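Oxidoreductase (PDB 3E18) binds NAD through a Rossmann-fold domain and probably acts as a dehydrogenase of the GFO/IDH/MocA family, although its substrate is unknown. Local coordinates at residues A[26-31]-A[307-312]; A[125-130]-A[320-325]; A[89-94]-A[115-120]; A[131-136]-A[296-301]. All blocks are in the same frame, centred on the assembly; numbering follows the deposited sequence.

Contact 1 (A[26-31]-A[307-312]); sequences AADNLE and FYNNFV
The carboxamide of N309, on helix 307-315, carries the polar half of this contact with the turn at D28. Its OD1 accepts a hydrogen bond from the backbone N of D28 at 2.9 Å, with a nearly linear N-H...O angle of 168° and the donor in the carbonyl plane. Two waters extend the grip. One gives a hydrogen to N309 OD1 and accepts one from the backbone N of N29; the other accepts from N309 ND2 while donating to the backbone O of A26 and to D28 OD1. OD1 is thus held by two donors, D28 N and a water, and ND2 has a partner too, which would fix the rotation of the amide. The side chains of D28 and N309 cross at roughly a right angle.

The rest of the contact is apolar. A27 CB rests on Y308 CB at 3.8 Å. L30 sends CD2 to Y308 CD2, 3.5 Å away, because its CG stands anti to the backbone N (chi1 178°), while its CB meets V312 CG2 at 3.9 Å. The hydroxyl of Y308 is hydrogen-bonded to H20, and L30 and V312 both pack on strand 6-11.

A late helix thus packs against the loop leading into strand 30-36 and that strand's first residue, L30, as an element returning from far along the sequence to the NAD-binding Rossmann fold.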
loop_
_atom_site.group_PDB
_atom_site.type_symbol
_atom_site.label_atom_id
_atom_site.label_comp_id
_atom_site.label_asym_id
_atom_site.label_seq_id
_atom_site.Cartn_x
_atom_site.Cartn_y
_atom_site.Cartn_z
ATOM N N ALA A 26 37.250 -13.510 3.007
ATOM C CA ALA A 26 36.559 -14.558 3.751
ATOM C C ALA A 26 36.254 -15.787 2.898
ATOM O O ALA A 26 35.888 -16.836 3.428
ATOM C CB ALA A 26 35.278 -14.008 4.372
ATOM N N ALA A 27 36.397 -15.661 1.582
ATOM C CA ALA A 27 36.156 -16.785 0.675
ATOM C C ALA A 27 37.338 -17.750 0.720
ATOM O O ALA A 27 38.437 -17.353 1.081
ATOM C CB ALA A 27 35.926 -16.290 -0.737
ATOM N N ASP A 28 37.106 -19.004 0.342
ATOM C CA ASP A 28 38.127 -20.056 0.453
ATOM C C ASP A 28 39.339 -19.853 -0.448
ATOM O O ASP A 28 40.462 -19.743 0.052
ATOM C CB ASP A 28 37.520 -21.445 0.228
ATOM C CG ASP A 28 36.536 -21.831 1.311
ATOM O OD1 ASP A 28 36.716 -21.372 2.460
ATOM O OD2 ASP A 28 35.580 -22.582 1.010
ATOM N N ASN A 29 39.121 -19.788 -1.759
ATOM C CA ASN A 29 40.238 -19.725 -2.705
ATOM C C ASN A 29 40.261 -18.457 -3.550
ATOM O O ASN A 29 40.245 -18.505 -4.782
ATOM C CB ASN A 29 40.249 -20.964 -3.598
ATOM C CG ASN A 29 40.589 -22.220 -2.834
ATOM O OD1 ASN A 29 41.646 -22.310 -2.200
ATOM N ND2 ASN A 29 39.695 -23.204 -2.888
ATOM N N LEU A 30 40.295 -17.326 -2.862
ATOM C CA LEU A 30 40.257 -16.026 -3.483
ATOM C C LEU A 30 40.936 -15.085 -2.523
ATOM O O LEU A 30 40.672 -15.129 -1.332
ATOM C CB LEU A 30 38.806 -15.589 -3.668
ATOM C CG LEU A 30 38.517 -14.212 -4.267
ATOM C CD1 LEU A 30 38.567 -14.240 -5.788
ATOM C CD2 LEU A 30 37.151 -13.798 -3.813
ATOM N N GLU A 31 41.818 -14.238 -3.023
ATOM C CA GLU A 31 42.382 -13.208 -2.168
ATOM C C GLU A 31 42.402 -11.855 -2.870
ATOM O O GLU A 31 42.226 -11.782 -4.093
ATOM C CB GLU A 31 43.768 -13.622 -1.658
ATOM C CG GLU A 31 44.875 -13.542 -2.669
ATOM C CD GLU A 31 46.242 -13.847 -2.065
ATOM O OE1 GLU A 31 46.530 -15.043 -1.819
ATOM O OE2 GLU A 31 47.026 -12.888 -1.857
ATOM N N PHE A 307 28.197 -15.643 -1.454
ATOM C CA PHE A 307 28.342 -15.061 -2.793
ATOM C C PHE A 307 29.734 -15.327 -3.393
ATOM O O PHE A 307 29.861 -15.858 -4.492
ATOM C CB PHE A 307 28.055 -13.551 -2.759
ATOM C CG PHE A 307 28.322 -12.866 -4.064
ATOM C CD1 PHE A 307 27.333 -12.818 -5.039
ATOM C CD2 PHE A 307 29.566 -12.294 -4.335
ATOM C CE1 PHE A 307 27.578 -12.196 -6.244
ATOM C CE2 PHE A 307 29.825 -11.678 -5.550
ATOM C CZ PHE A 307 28.831 -11.624 -6.503
ATOM N N TYR A 308 30.773 -14.975 -2.652
ATOM C CA TYR A 308 32.132 -15.097 -3.162
ATOM C C TYR A 308 32.623 -16.530 -3.311
ATOM O O TYR A 308 33.430 -16.796 -4.198
ATOM C CB TYR A 308 33.102 -14.272 -2.313
ATOM C CG TYR A 308 33.287 -12.859 -2.809
ATOM C CD1 TYR A 308 32.889 -11.771 -2.035
ATOM C CD2 TYR A 308 33.864 -12.606 -4.060
ATOM C CE1 TYR A 308 33.071 -10.471 -2.485
ATOM C CE2 TYR A 308 34.052 -11.315 -4.511
ATOM C CZ TYR A 308 33.660 -10.251 -3.715
ATOM O OH TYR A 308 33.845 -8.968 -4.160
ATOM N N ASN A 309 32.120 -17.459 -2.491
ATOM C CA ASN A 309 32.457 -18.870 -2.673
ATOM C C ASN A 309 31.738 -19.433 -3.875
ATOM O O ASN A 309 32.272 -20.276 -4.599
ATOM C CB ASN A 309 32.147 -19.703 -1.428
ATOM C CG ASN A 309 33.205 -19.550 -0.354
ATOM O OD1 ASN A 309 34.378 -19.326 -0.647
ATOM N ND2 ASN A 309 32.795 -19.673 0.898
ATOM N N ASN A 310 30.530 -18.945 -4.102
ATOM C CA ASN A 310 29.816 -19.318 -5.319
ATOM C C ASN A 310 30.501 -18.792 -6.596
ATOM O O ASN A 310 30.564 -19.498 -7.605
ATOM C CB ASN A 310 28.381 -18.827 -5.270
ATOM C CG ASN A 310 27.628 -19.162 -6.532
ATOM O OD1 ASN A 310 27.094 -18.282 -7.207
ATOM N ND2 ASN A 310 27.636 -20.424 -6.890
ATOM N N PHE A 311 30.960 -17.544 -6.553
ATOM C CA PHE A 311 31.730 -16.925 -7.641
ATOM C C PHE A 311 32.961 -17.782 -8.001
ATOM O O PHE A 311 33.177 -18.080 -9.173
ATOM C CB PHE A 311 32.158 -15.494 -7.262
ATOM C CG PHE A 311 33.036 -14.813 -8.297
ATOM C CD1 PHE A 311 32.517 -14.424 -9.532
ATOM C CD2 PHE A 311 34.378 -14.545 -8.024
ATOM C CE1 PHE A 311 33.327 -13.800 -10.490
ATOM C CE2 PHE A 311 35.194 -13.914 -8.967
ATOM C CZ PHE A 311 34.670 -13.545 -10.202
ATOM N N VAL A 312 33.728 -18.191 -6.986
ATOM C CA VAL A 312 34.872 -19.111 -7.163
ATOM C C VAL A 312 34.458 -20.456 -7.765
ATOM O O VAL A 312 35.106 -20.950 -8.698
ATOM C CB VAL A 312 35.664 -19.285 -5.855
ATOM C CG1 VAL A 312 36.774 -20.320 -6.010
ATOM C CG2 VAL A 312 36.281 -17.972 -5.465
HETATM O O HOH W 1 34.792 -19.172 3.088
HETATM O O HOH W 2 36.461 -20.039 -2.586
#

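Contact 2 (A[125-130]-A[320-325]); sequences RRWDED and EPIVQN
The guanidinium of R126 has V323 over one face: V323 CA lies 3.6 Å from R126 NH1, and V323 CG1, offset toward the rim of the group, is 4.0 Å from R126 NH2. The indole of W127 meets the same valine differently, at its edge, where W127 CZ3 is 4.1 Å from V323 CG2. I322 approaches the six-membered ring obliquely, its CD1 3.7 Å from W127 CZ2 and its CG2 3.8 Å from W127 CH2. Of the two methyls of V323, CG1 lies mainly on the arginine, while CG2 meets the tryptophan. Within 125-130, R125 NH1 and D128 OD2 form a salt bridge at 2.8 Å; OD2 uses its syn lone pair and lies in the guanidinium plane.

R126 reaches its position through a chain extended from CG to NE. Salt bridges from NH2 to D183 and from NH1 to E327 balance the charge of this buried guanidinium and probably fix its orientation, and F187 adds a cation-pi contact. E327 also accepts a hydrogen bond from the backbone N of Q324, linking the arginine to the start of helix 325-344. The carbonyl of P305 holds the pyrrole N-H of W127.

The contact joins the segment between the last Rossmann strand, 119-122, and helix 129-140 to the loop before helix 325-344, with the W127 side chain about 5 Å from that of N124, an NAD-binding residue.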
loop_
_atom_site.group_PDB
_atom_site.type_symbol
_atom_site.label_atom_id
_atom_site.label_comp_id
_atom_site.label_asym_id
_atom_site.label_seq_id
_atom_site.Cartn_x
_atom_site.Cartn_y
_atom_site.Cartn_z
ATOM N N ARG A 125 22.073 -8.983 -1.042
ATOM C CA ARG A 125 20.892 -9.004 -0.158
ATOM C C ARG A 125 19.955 -10.188 -0.385
ATOM O O ARG A 125 18.969 -10.362 0.339
ATOM C CB ARG A 125 20.188 -7.644 -0.133
ATOM C CG ARG A 125 21.080 -6.587 0.542
ATOM C CD ARG A 125 20.298 -5.411 1.068
ATOM N NE ARG A 125 21.142 -4.495 1.831
ATOM C CZ ARG A 125 21.273 -4.483 3.160
ATOM N NH1 ARG A 125 20.613 -5.345 3.932
ATOM N NH2 ARG A 125 22.061 -3.581 3.721
ATOM N N ARG A 126 20.281 -11.028 -1.367
ATOM C CA ARG A 126 19.622 -12.325 -1.506
ATOM C C ARG A 126 19.948 -13.234 -0.320
ATOM O O ARG A 126 19.208 -14.162 -0.035
ATOM C CB ARG A 126 20.051 -13.017 -2.785
ATOM C CG ARG A 126 19.549 -12.374 -4.030
ATOM C CD ARG A 126 19.864 -13.258 -5.206
ATOM N NE ARG A 126 19.609 -12.572 -6.459
ATOM C CZ ARG A 126 19.530 -13.195 -7.632
ATOM N NH1 ARG A 126 19.731 -14.494 -7.688
ATOM N NH2 ARG A 126 19.307 -12.514 -8.749
ATOM N N TRP A 127 21.038 -12.931 0.381
ATOM C CA TRP A 127 21.453 -13.677 1.568
ATOM C C TRP A 127 20.922 -13.065 2.882
ATOM O O TRP A 127 21.199 -13.582 3.962
ATOM C CB TRP A 127 22.989 -13.794 1.604
ATOM C CG TRP A 127 23.572 -14.838 0.654
ATOM C CD1 TRP A 127 23.967 -16.108 0.979
ATOM C CD2 TRP A 127 23.820 -14.693 -0.756
ATOM N NE1 TRP A 127 24.451 -16.762 -0.132
ATOM C CE2 TRP A 127 24.380 -15.918 -1.210
ATOM C CE3 TRP A 127 23.638 -13.647 -1.678
ATOM C CZ2 TRP A 127 24.743 -16.133 -2.551
ATOM C CZ3 TRP A 127 24.008 -13.861 -3.027
ATOM C CH2 TRP A 127 24.557 -15.097 -3.443
ATOM N N ASP A 128 20.166 -11.972 2.786
ATOM C CA ASP A 128 19.596 -11.308 3.967
ATOM C C ASP A 128 18.682 -12.263 4.739
ATOM O O ASP A 128 17.845 -12.945 4.148
ATOM C CB ASP A 128 18.829 -10.043 3.570
ATOM C CG ASP A 128 19.706 -8.796 3.521
ATOM O OD1 ASP A 128 20.945 -8.897 3.678
ATOM O OD2 ASP A 128 19.142 -7.692 3.324
ATOM N N GLU A 129 18.878 -12.336 6.050
ATOM C CA GLU A 129 18.157 -13.283 6.913
ATOM C C GLU A 129 16.628 -13.085 6.907
ATOM O O GLU A 129 15.862 -14.047 6.777
ATOM C CB GLU A 129 18.699 -13.182 8.348
ATOM C CG GLU A 129 18.496 -14.447 9.158
ATOM C CD GLU A 129 19.212 -14.439 10.510
ATOM O OE1 GLU A 129 20.151 -13.630 10.718
ATOM O OE2 GLU A 129 18.814 -15.256 11.372
ATOM N N ASP A 130 16.196 -11.828 7.001
ATOM C CA ASP A 130 14.770 -11.491 6.886
ATOM C C ASP A 130 14.158 -11.997 5.574
ATOM O O ASP A 130 13.058 -12.544 5.573
ATOM C CB ASP A 130 14.560 -9.989 7.005
ATOM C CG ASP A 130 15.305 -9.207 5.946
ATOM O OD1 ASP A 130 16.552 -9.292 5.887
ATOM O OD2 ASP A 130 14.642 -8.486 5.189
ATOM N N GLU A 320 26.657 -23.837 -10.891
ATOM C CA GLU A 320 25.920 -22.776 -11.586
ATOM C C GLU A 320 25.947 -21.502 -10.732
ATOM O O GLU A 320 26.057 -21.590 -9.511
ATOM C CB GLU A 320 24.471 -23.209 -11.837
ATOM C CG GLU A 320 24.304 -24.415 -12.770
ATOM C CD GLU A 320 24.273 -24.057 -14.256
ATOM O OE1 GLU A 320 25.057 -23.189 -14.704
ATOM O OE2 GLU A 320 23.461 -24.670 -14.989
ATOM N N PRO A 321 25.871 -20.311 -11.365
ATOM C CA PRO A 321 25.759 -19.093 -10.553
ATOM C C PRO A 321 24.427 -18.965 -9.797
ATOM O O PRO A 321 23.377 -19.336 -10.325
ATOM C CB PRO A 321 25.911 -17.960 -11.579
ATOM C CG PRO A 321 25.573 -18.578 -12.905
ATOM C CD PRO A 321 25.906 -20.024 -12.818
ATOM N N ILE A 322 24.488 -18.471 -8.560
ATOM C CA ILE A 322 23.277 -18.146 -7.788
ATOM C C ILE A 322 22.651 -16.858 -8.350
ATOM O O ILE A 322 21.459 -16.834 -8.689
ATOM C CB ILE A 322 23.572 -18.038 -6.259
ATOM C CG1 ILE A 322 23.868 -19.432 -5.673
ATOM C CG2 ILE A 322 22.401 -17.390 -5.507
ATOM C CD1 ILE A 322 24.465 -19.414 -4.277
ATOM N N VAL A 323 23.454 -15.800 -8.449
ATOM C CA VAL A 323 23.032 -14.547 -9.090
ATOM C C VAL A 323 23.277 -14.679 -10.595
ATOM O O VAL A 323 24.403 -14.543 -11.059
ATOM C CB VAL A 323 23.801 -13.321 -8.546
ATOM C CG1 VAL A 323 23.245 -12.038 -9.163
ATOM C CG2 VAL A 323 23.706 -13.237 -7.032
ATOM N N GLN A 324 22.215 -14.976 -11.339
ATOM C CA GLN A 324 22.307 -15.195 -12.768
ATOM C C GLN A 324 22.104 -13.882 -13.502
ATOM O O GLN A 324 21.295 -13.058 -13.081
ATOM C CB GLN A 324 21.257 -16.225 -13.197
ATOM C CG GLN A 324 21.466 -17.554 -12.506
ATOM C CD GLN A 324 20.927 -18.727 -13.288
ATOM O OE1 GLN A 324 21.478 -19.102 -14.326
ATOM N NE2 GLN A 324 19.857 -19.334 -12.784
ATOM N N ASN A 325 22.843 -13.685 -14.595
ATOM C CA ASN A 325 22.829 -12.412 -15.318
ATOM C C ASN A 325 21.480 -12.109 -15.959
ATOM O O ASN A 325 21.062 -10.957 -16.006
ATOM C CB ASN A 325 23.951 -12.373 -16.359
ATOM C CG ASN A 325 25.311 -12.170 -15.731
ATOM O OD1 ASN A 325 25.438 -11.506 -14.708
ATOM N ND2 ASN A 325 26.340 -12.737 -16.344
#

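Contact 3 (A[89-94]-A[115-120]); sequences GKHVVC and VNKHFM
A beta-alpha-beta unit of the Rossmann fold closes here: strand 91-95 leads through helix 102-115 to strand 119-122, and the two strands pair in parallel. V92 N bonds to H118 O, M120 N to V92 O, and C94 N to M120 O, all at 2.8 to 3.0 Å, the alternation expected of parallel strands.

Ahead of the regular pairing, the side chain of H91 takes over the backbone's role. H118 N donates to H91 ND1 at 2.9 Å, in the plane of the imidazole, which implies that ND1 carries no proton. The ring is placed for it with CG beside the backbone N (chi1 -55°). K117, bent at chi2, lays CD over a face of the same ring in a CH-pi contact, 3.9 Å from the centroid. H118 runs alongside H91 with near-parallel planes (23°), but the rings are slid apart and barely overlap.

On the side of the sheet bearing V92 and F119, the phenyl ring of F119 comes against both V92 and C94: CD1 is 3.5 Å from V92 CG1, and CE1 is 3.6 Å from C94 CB.

Helices 78-87 and 102-115 pack on this face, where V92 touches A85 and F119 touches L105 and I108. On the other, V93 and M120 meet F311 and F307 of helix 307-315, and strand 68-71 flanks strand 91-95.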
loop_
_atom_site.group_PDB
_atom_site.type_symbol
_atom_site.label_atom_id
_atom_site.label_comp_id
_atom_site.label_asym_id
_atom_site.label_seq_id
_atom_site.Cartn_x
_atom_site.Cartn_y
_atom_site.Cartn_z
ATOM N N GLY A 89 40.767 -10.050 -20.371
ATOM C CA GLY A 89 40.808 -11.435 -19.907
ATOM C C GLY A 89 40.598 -11.603 -18.411
ATOM O O GLY A 89 41.074 -12.561 -17.819
ATOM N N LYS A 90 39.887 -10.662 -17.800
ATOM C CA LYS A 90 39.617 -10.701 -16.368
ATOM C C LYS A 90 38.138 -10.994 -16.153
ATOM O O LYS A 90 37.285 -10.426 -16.841
ATOM C CB LYS A 90 39.943 -9.345 -15.735
ATOM C CG LYS A 90 41.353 -9.148 -15.186
ATOM C CD LYS A 90 42.461 -9.612 -16.105
ATOM C CE LYS A 90 43.790 -8.991 -15.730
ATOM N NZ LYS A 90 44.925 -9.848 -16.177
ATOM N N HIS A 91 37.847 -11.885 -15.206
ATOM C CA HIS A 91 36.489 -12.074 -14.701
ATOM C C HIS A 91 36.081 -10.821 -13.916
ATOM O O HIS A 91 36.936 -10.049 -13.449
ATOM C CB HIS A 91 36.397 -13.309 -13.795
ATOM C CG HIS A 91 36.876 -14.583 -14.432
ATOM N ND1 HIS A 91 36.141 -15.270 -15.377
ATOM C CD2 HIS A 91 38.001 -15.309 -14.233
ATOM C CE1 HIS A 91 36.800 -16.359 -15.740
ATOM N NE2 HIS A 91 37.934 -16.403 -15.063
ATOM N N VAL A 92 34.774 -10.602 -13.775
ATOM C CA VAL A 92 34.284 -9.351 -13.184
ATOM C C VAL A 92 33.196 -9.592 -12.157
ATOM O O VAL A 92 32.231 -10.311 -12.426
ATOM C CB VAL A 92 33.726 -8.383 -14.276
ATOM C CG1 VAL A 92 33.034 -7.183 -13.650
ATOM C CG2 VAL A 92 34.823 -7.925 -15.218
ATOM N N VAL A 93 33.372 -8.999 -10.975
ATOM C CA VAL A 93 32.268 -8.815 -10.048
ATOM C C VAL A 93 31.925 -7.324 -10.067
ATOM O O VAL A 93 32.796 -6.466 -9.892
ATOM C CB VAL A 93 32.576 -9.290 -8.590
ATOM C CG1 VAL A 93 31.350 -9.056 -7.681
ATOM C CG2 VAL A 93 32.944 -10.763 -8.555
ATOM N N CYS A 94 30.653 -7.025 -10.299
ATOM C CA CYS A 94 30.206 -5.648 -10.362
ATOM C C CYS A 94 29.138 -5.367 -9.311
ATOM O O CYS A 94 28.163 -6.096 -9.185
ATOM C CB CYS A 94 29.678 -5.327 -11.754
ATOM S SG CYS A 94 29.302 -3.601 -12.033
ATOM N N VAL A 115 34.582 -13.396 -24.896
ATOM C CA VAL A 115 35.931 -13.580 -24.387
ATOM C C VAL A 115 36.066 -14.793 -23.450
ATOM O O VAL A 115 37.158 -15.048 -22.924
ATOM C CB VAL A 115 36.453 -12.321 -23.648
ATOM C CG1 VAL A 115 36.407 -11.097 -24.552
ATOM C CG2 VAL A 115 35.644 -12.069 -22.381
ATOM N N ASN A 116 34.954 -15.503 -23.231
ATOM C CA ASN A 116 34.897 -16.675 -22.345
ATOM C C ASN A 116 35.362 -16.345 -20.913
ATOM O O ASN A 116 36.258 -16.989 -20.363
ATOM C CB ASN A 116 35.673 -17.854 -22.968
ATOM C CG ASN A 116 35.385 -19.180 -22.297
ATOM O OD1 ASN A 116 34.354 -19.353 -21.652
ATOM N ND2 ASN A 116 36.303 -20.130 -22.452
ATOM N N LYS A 117 34.774 -15.298 -20.342
ATOM C CA LYS A 117 35.034 -14.913 -18.946
ATOM C C LYS A 117 33.698 -14.697 -18.237
ATOM O O LYS A 117 32.657 -14.587 -18.885
ATOM C CB LYS A 117 35.905 -13.654 -18.864
ATOM C CG LYS A 117 37.334 -13.799 -19.447
ATOM C CD LYS A 117 38.254 -14.652 -18.543
ATOM C CE LYS A 117 39.495 -15.133 -19.298
ATOM N NZ LYS A 117 40.331 -16.011 -18.414
ATOM N N HIS A 118 33.723 -14.643 -16.910
ATOM C CA HIS A 118 32.486 -14.548 -16.143
ATOM C C HIS A 118 32.242 -13.133 -15.640
ATOM O O HIS A 118 33.166 -12.424 -15.204
ATOM C CB HIS A 118 32.463 -15.537 -14.962
ATOM C CG HIS A 118 32.446 -16.976 -15.371
ATOM N ND1 HIS A 118 31.311 -17.608 -15.829
ATOM C CD2 HIS A 118 33.427 -17.909 -15.385
ATOM C CE1 HIS A 118 31.594 -18.866 -16.121
ATOM N NE2 HIS A 118 32.873 -19.072 -15.861
ATOM N N PHE A 119 30.982 -12.728 -15.715
ATOM C CA PHE A 119 30.537 -11.477 -15.122
ATOM C C PHE A 119 29.449 -11.832 -14.108
ATOM O O PHE A 119 28.515 -12.562 -14.444
ATOM C CB PHE A 119 29.969 -10.553 -16.214
ATOM C CG PHE A 119 29.363 -9.290 -15.685
ATOM C CD1 PHE A 119 30.160 -8.182 -15.443
ATOM C CD2 PHE A 119 27.999 -9.213 -15.403
ATOM C CE1 PHE A 119 29.608 -7.007 -14.954
ATOM C CE2 PHE A 119 27.450 -8.046 -14.888
ATOM C CZ PHE A 119 28.255 -6.946 -14.673
ATOM N N MET A 120 29.565 -11.304 -12.891
ATOM C CA MET A 120 28.578 -11.556 -11.822
ATOM C C MET A 120 28.198 -10.276 -11.103
ATOM O O MET A 120 29.070 -9.497 -10.743
ATOM C CB MET A 120 29.138 -12.555 -10.795
ATOM C CG MET A 120 28.142 -12.980 -9.677
ATOM S SD MET A 120 28.618 -14.428 -8.686
ATOM C CE MET A 120 28.152 -15.711 -9.844
#

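Contact 4 (A[131-136]-A[296-301]); sequences FLIIKE and SLPAPA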
loop_
_atom_site.group_PDB
_atom_site.type_symbol
_atom_site.label_atom_id
_atom_site.label_comp_id
_atom_site.label_asym_id
_atom_site.label_seq_id
_atom_site.Cartn_x
_atom_site.Cartn_y
_atom_site.Cartn_z
ATOM N N PHE A 131 14.881 -11.822 4.472
ATOM C CA PHE A 131 14.402 -12.285 3.171
ATOM C C PHE A 131 14.348 -13.812 3.109
ATOM O O PHE A 131 13.428 -14.387 2.524
ATOM C CB PHE A 131 15.277 -11.713 2.029
ATOM C CG PHE A 131 15.054 -12.403 0.712
ATOM C CD1 PHE A 131 13.826 -12.288 0.061
ATOM C CD2 PHE A 131 16.049 -13.184 0.143
ATOM C CE1 PHE A 131 13.576 -12.961 -1.154
ATOM C CE2 PHE A 131 15.811 -13.865 -1.090
ATOM C CZ PHE A 131 14.575 -13.740 -1.725
ATOM N N LEU A 132 15.341 -14.472 3.705
ATOM C CA LEU A 132 15.385 -15.932 3.702
ATOM C C LEU A 132 14.285 -16.572 4.568
ATOM O O LEU A 132 13.807 -17.673 4.251
ATOM C CB LEU A 132 16.785 -16.448 4.062
ATOM C CG LEU A 132 17.876 -16.153 3.008
ATOM C CD1 LEU A 132 19.244 -16.634 3.479
ATOM C CD2 LEU A 132 17.544 -16.747 1.635
ATOM N N ILE A 133 13.859 -15.861 5.614
ATOM C CA ILE A 133 12.620 -16.218 6.355
ATOM C C ILE A 133 11.395 -16.209 5.429
ATOM O O ILE A 133 10.629 -17.170 5.417
ATOM C CB ILE A 133 12.403 -15.317 7.587
ATOM C CG1 ILE A 133 13.489 -15.586 8.631
ATOM C CG2 ILE A 133 11.024 -15.542 8.223
ATOM C CD1 ILE A 133 13.547 -14.558 9.737
ATOM N N ILE A 134 11.236 -15.150 4.628
ATOM C CA ILE A 134 10.133 -15.078 3.655
ATOM C C ILE A 134 10.227 -16.193 2.600
ATOM O O ILE A 134 9.210 -16.789 2.194
ATOM C CB ILE A 134 10.075 -13.667 2.960
ATOM C CG1 ILE A 134 9.993 -12.542 4.014
ATOM C CG2 ILE A 134 8.898 -13.558 2.016
ATOM C CD1 ILE A 134 8.725 -12.577 4.881
ATOM N N LYS A 135 11.452 -16.465 2.157
ATOM C CA LYS A 135 11.716 -17.539 1.204
ATOM C C LYS A 135 11.345 -18.886 1.811
ATOM O O LYS A 135 10.736 -19.716 1.155
ATOM C CB LYS A 135 13.190 -17.524 0.783
ATOM C CG LYS A 135 13.535 -18.498 -0.326
ATOM C CD LYS A 135 14.907 -18.161 -0.890
ATOM C CE LYS A 135 15.107 -18.777 -2.265
ATOM N NZ LYS A 135 15.439 -20.219 -2.145
ATOM N N GLU A 136 11.698 -19.091 3.075
ATOM C CA GLU A 136 11.252 -20.310 3.787
ATOM C C GLU A 136 9.719 -20.425 3.821
ATOM O O GLU A 136 9.158 -21.470 3.441
ATOM C CB GLU A 136 11.845 -20.365 5.204
ATOM C CG GLU A 136 11.421 -21.598 6.045
ATOM C CD GLU A 136 12.072 -22.919 5.616
ATOM O OE1 GLU A 136 12.929 -22.919 4.705
ATOM O OE2 GLU A 136 11.730 -23.967 6.215
ATOM N N SER A 296 5.519 -18.390 15.782
ATOM C CA SER A 296 6.785 -17.711 15.547
ATOM C C SER A 296 7.113 -17.786 14.066
ATOM O O SER A 296 6.613 -18.673 13.359
ATOM C CB SER A 296 7.907 -18.360 16.362
ATOM O OG SER A 296 7.819 -17.977 17.723
ATOM N N LEU A 297 7.914 -16.829 13.601
ATOM C CA LEU A 297 8.537 -16.889 12.283
ATOM C C LEU A 297 9.457 -18.105 12.205
ATOM O O LEU A 297 10.142 -18.408 13.180
ATOM C CB LEU A 297 9.349 -15.611 12.011
ATOM C CG LEU A 297 8.552 -14.302 11.929
ATOM C CD1 LEU A 297 9.459 -13.086 11.969
ATOM C CD2 LEU A 297 7.720 -14.286 10.667
ATOM N N PRO A 298 9.487 -18.795 11.044
ATOM C CA PRO A 298 10.361 -19.953 10.885
ATOM C C PRO A 298 11.829 -19.546 10.886
ATOM O O PRO A 298 12.144 -18.355 10.815
ATOM C CB PRO A 298 9.992 -20.503 9.499
ATOM C CG PRO A 298 8.774 -19.783 9.080
ATOM C CD PRO A 298 8.726 -18.514 9.815
ATOM N N ALA A 299 12.710 -20.539 10.991
ATOM C CA ALA A 299 14.135 -20.346 10.755
ATOM C C ALA A 299 14.297 -20.012 9.271
ATOM O O ALA A 299 13.529 -20.517 8.439
ATOM C CB ALA A 299 14.920 -21.626 11.121
ATOM N N PRO A 300 15.279 -19.155 8.932
ATOM C CA PRO A 300 15.485 -18.776 7.528
ATOM C C PRO A 300 15.865 -19.962 6.654
ATOM O O PRO A 300 16.513 -20.903 7.137
ATOM C CB PRO A 300 16.648 -17.788 7.606
ATOM C CG PRO A 300 17.358 -18.149 8.883
ATOM C CD PRO A 300 16.253 -18.482 9.816
ATOM N N ALA A 301 15.434 -19.941 5.390
ATOM C CA ALA A 301 15.899 -20.902 4.393
ATOM C C ALA A 301 17.425 -20.811 4.240
ATOM O O ALA A 301 18.047 -19.821 4.641
ATOM C CB ALA A 301 15.223 -20.644 3.053
HETATM O O HOH W 3 12.949 -23.175 8.715
#
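I133 is one main bump, on the helix, and the loop 297-300 bends around it. Its CG2 points at L297 CB and at the ring carbon CD of P298, both 4.1 Å away, while CG1 sits 4.0 Å from P300 CB. One turn on, E136 folds its chain at chi2 (73°), laying CG against P298 CB at 3.9 Å. The loop answers with A301, whose CB fits between L132 O (3.5 Å) and E136 OE1 (3.6 Å). P300 CB in turn lodges against L132 CB, 3.8 Å away.

A single direct hydrogen bond ties the two backbones: A301 N donates to L132 O at 3.0 Å, from well above the carbonyl plane. That oxygen also takes the helical bond from E136 N, which arrives at the opposite face. A water donates to A299 O and, weakly, to E136 OE2.

The loop runs from strand 292-295 toward helix 307-315 across helix 129-140. Both I133 and L297 also touch I250 of strand 246-250, and F131 packs on W239 and on helix 173-188.

Overall arrangement
Helix 307-315 and the strands of contact 3 share one interface: F307 CE1 of contact 1 lies 3.5 Å from M120 SD, and F311 CE1 lies 3.6 Å from V93 CG2. Contact 2 joins both neighbours, since N310 OD1 probably bonds I322 N at 2.9 Å and N325 ND2 probably bonds F119 O at 2.9 Å. It also runs into contact 4 through helix 129-140, and R126 O, just ahead of the helix, lies 3.5 Å from L132 CD2. Contacts 3 and 4 stay apart, with centres about 32 Å from each other. NAD lies near C94 (about 7 Å from its side chain), and the side chains of Y308 and W127 are each about 10 Å away.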